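Local coordinates for citrate lyase, subunit 1 (Methanosaeta concilii, PDB 6HXI), which probably cleaves citrate with coenzyme A and ATP to give acetyl-CoA and oxaloacetate, as one subunit of an ATP citrate lyase, at residues A121-Y126 with F195-I200. Numbering follows the deposited sequence.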
loop_
_atom_site.group_PDB
_atom_site.type_symbol
_atom_site.label_atom_id
_atom_site.label_comp_id
_atom_site.label_asym_id
_atom_site.label_seq_id
_atom_site.Cartn_x
_atom_site.Cartn_y
_atom_site.Cartn_z
ATOM N N ALA C 121 -58.475 27.798 38.431
ATOM C CA ALA C 121 -58.144 27.624 37.019
ATOM C C ALA C 121 -56.828 28.296 36.639
ATOM O O ALA C 121 -56.556 29.433 37.043
ATOM C CB ALA C 121 -59.275 28.128 36.134
ATOM N N ILE C 122 -56.007 27.584 35.854
ATOM C CA ILE C 122 -54.742 28.114 35.371
ATOM C C ILE C 122 -54.770 28.122 33.849
ATOM O O ILE C 122 -55.083 27.121 33.213
ATOM C CB ILE C 122 -53.455 27.482 35.976
ATOM C CG1 ILE C 122 -53.553 27.295 37.507
ATOM C CG2 ILE C 122 -52.197 28.324 35.596
ATOM C CD1 ILE C 122 -52.511 26.357 38.085
ATOM N N SER C 123 -54.497 29.295 33.287
ATOM C CA SER C 123 -54.464 29.590 31.863
ATOM C C SER C 123 -53.251 30.473 31.634
ATOM O O SER C 123 -52.756 31.082 32.579
ATOM C CB SER C 123 -55.719 30.371 31.489
ATOM O OG SER C 123 -56.095 30.085 30.156
ATOM N N SER C 124 -52.784 30.592 30.392
ATOM C CA SER C 124 -51.647 31.463 30.131
ATOM C C SER C 124 -51.983 32.629 29.219
ATOM O O SER C 124 -52.883 32.517 28.388
ATOM C CB SER C 124 -50.495 30.663 29.557
ATOM O OG SER C 124 -50.057 29.666 30.462
ATOM N N ASP C 125 -51.262 33.749 29.388
ATOM C CA ASP C 125 -51.364 34.948 28.549
ATOM C C ASP C 125 -49.967 35.268 28.002
ATOM O O ASP C 125 -49.049 34.519 28.309
ATOM C CB ASP C 125 -52.042 36.137 29.277
ATOM C CG ASP C 125 -51.313 36.791 30.452
ATOM O OD1 ASP C 125 -50.116 36.480 30.672
ATOM O OD2 ASP C 125 -51.939 37.620 31.145
ATOM N N TYR C 126 -49.785 36.349 27.212
ATOM C CA TYR C 126 -48.462 36.647 26.632
ATOM C C TYR C 126 -47.360 36.994 27.657
ATOM O O TYR C 126 -46.184 36.935 27.312
ATOM C CB TYR C 126 -48.543 37.757 25.553
ATOM C CG TYR C 126 -49.485 37.486 24.397
ATOM C CD1 TYR C 126 -49.228 36.463 23.484
ATOM C CD2 TYR C 126 -50.571 38.318 24.149
ATOM C CE1 TYR C 126 -50.088 36.214 22.412
ATOM C CE2 TYR C 126 -51.429 38.090 23.071
ATOM C CZ TYR C 126 -51.176 37.042 22.199
ATOM O OH TYR C 126 -52.007 36.818 21.134
ATOM N N PHE C 195 -49.161 21.708 30.659
ATOM C CA PHE C 195 -50.567 22.051 30.529
ATOM C C PHE C 195 -50.701 23.389 29.853
ATOM O O PHE C 195 -49.831 24.247 29.998
ATOM C CB PHE C 195 -51.248 22.114 31.909
ATOM C CG PHE C 195 -51.608 20.778 32.504
ATOM C CD1 PHE C 195 -50.690 20.070 33.272
ATOM C CD2 PHE C 195 -52.865 20.228 32.299
ATOM C CE1 PHE C 195 -51.023 18.831 33.819
ATOM C CE2 PHE C 195 -53.190 18.983 32.831
ATOM C CZ PHE C 195 -52.268 18.296 33.594
ATOM N N ALA C 196 -51.791 23.568 29.121
ATOM C CA ALA C 196 -52.120 24.819 28.462
ATOM C C ALA C 196 -53.356 25.423 29.189
ATOM O O ALA C 196 -53.630 26.616 29.078
ATOM C CB ALA C 196 -52.434 24.557 26.994
ATOM N N TYR C 197 -54.083 24.570 29.935
ATOM C CA TYR C 197 -55.280 24.890 30.704
ATOM C C TYR C 197 -55.603 23.805 31.742
ATOM O O TYR C 197 -55.535 22.617 31.448
ATOM C CB TYR C 197 -56.481 25.083 29.764
ATOM C CG TYR C 197 -57.745 25.508 30.478
ATOM C CD1 TYR C 197 -57.914 26.817 30.916
ATOM C CD2 TYR C 197 -58.773 24.600 30.717
ATOM C CE1 TYR C 197 -59.054 27.204 31.616
ATOM C CE2 TYR C 197 -59.935 24.983 31.396
ATOM C CZ TYR C 197 -60.072 26.288 31.846
ATOM O OH TYR C 197 -61.208 26.691 32.516
ATOM N N VAL C 198 -55.993 24.236 32.944
ATOM C CA VAL C 198 -56.441 23.375 34.044
ATOM C C VAL C 198 -57.579 24.064 34.776
ATOM O O VAL C 198 -57.507 25.265 35.037
ATOM C CB VAL C 198 -55.313 22.837 34.990
ATOM C CG1 VAL C 198 -54.680 23.946 35.835
ATOM C CG2 VAL C 198 -55.831 21.730 35.888
ATOM N N GLU C 199 -58.639 23.317 35.072
ATOM C CA GLU C 199 -59.789 23.832 35.796
ATOM C C GLU C 199 -60.314 22.792 36.771
ATOM O O GLU C 199 -60.688 21.693 36.359
ATOM C CB GLU C 199 -60.890 24.245 34.823
ATOM C CG GLU C 199 -62.117 24.856 35.478
ATOM C CD GLU C 199 -63.359 24.713 34.628
ATOM O OE1 GLU C 199 -63.453 25.415 33.595
ATOM O OE2 GLU C 199 -64.214 23.862 34.966
ATOM N N ILE C 200 -60.335 23.147 38.065
ATOM C CA ILE C 200 -60.891 22.320 39.120
ATOM C C ILE C 200 -62.094 23.104 39.631
ATOM O O ILE C 200 -61.952 24.090 40.370
ATOM C CB ILE C 200 -59.893 21.884 40.223
ATOM C CG1 ILE C 200 -58.609 21.274 39.597
ATOM C CG2 ILE C 200 -60.584 20.874 41.149
ATOM C CD1 ILE C 200 -57.413 21.293 40.485
#
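Ile122 and Val198 are paired across two antiparallel strands, and two backbone bonds close the ring between them. Ile122 N donates a hydrogen bond to Val198 O at 2.9 Å, and Val198 N donates one to Ile122 O at 3.0 Å, the donor lying in the plane of that carbonyl. Each oxygen also takes a CA-H contact from a neighbouring residue: Ala121 CA stands 3.1 Å from Val198 O, and Tyr197 CA approaches Ile122 O. Above this ring the two beta-branched side chains lie alongside one another, pointing the same way. Val198 CG1, set between its own backbone N and carbonyl carbon (chi1 69°), comes 3.7 Å from Ile122 CB and also touches CG1 and CD1 of that isoleucine. Branching at CB suits both residues to extended strands, and their apolar bulk suits a buried face: Ile122 also packs on Tyr190 of helix 173-192, and Val198 on Met215 of the next strand.

The other face is more polar. Ala121 and Glu199 form a non-hydrogen-bonded pair, where the CA atoms come closer (4.3 Å) than in the Ile122-Val198 pair; the methyl Ala121 CB lies 3.5 Å from Val198 O. With CG anti to the backbone N (chi1 -176°), the Tyr197 ring brings CD1 to 3.8 Å from Ser123 OG, which sits at the ring edge. Farther out, Tyr197 OH donates to Glu199 OE1 at 2.8 Å, tying together two residues on the same face of one strand.

Where segment 195-200 turns into this pairing, Ala196 and Tyr197 both face Lys218 of strand 209-220, the neighbour on the side away from 118-125, in a classic beta bulge. The two strands lie inside the antiparallel sheet, backed by helix 173-192, of the ATP-grasp domain.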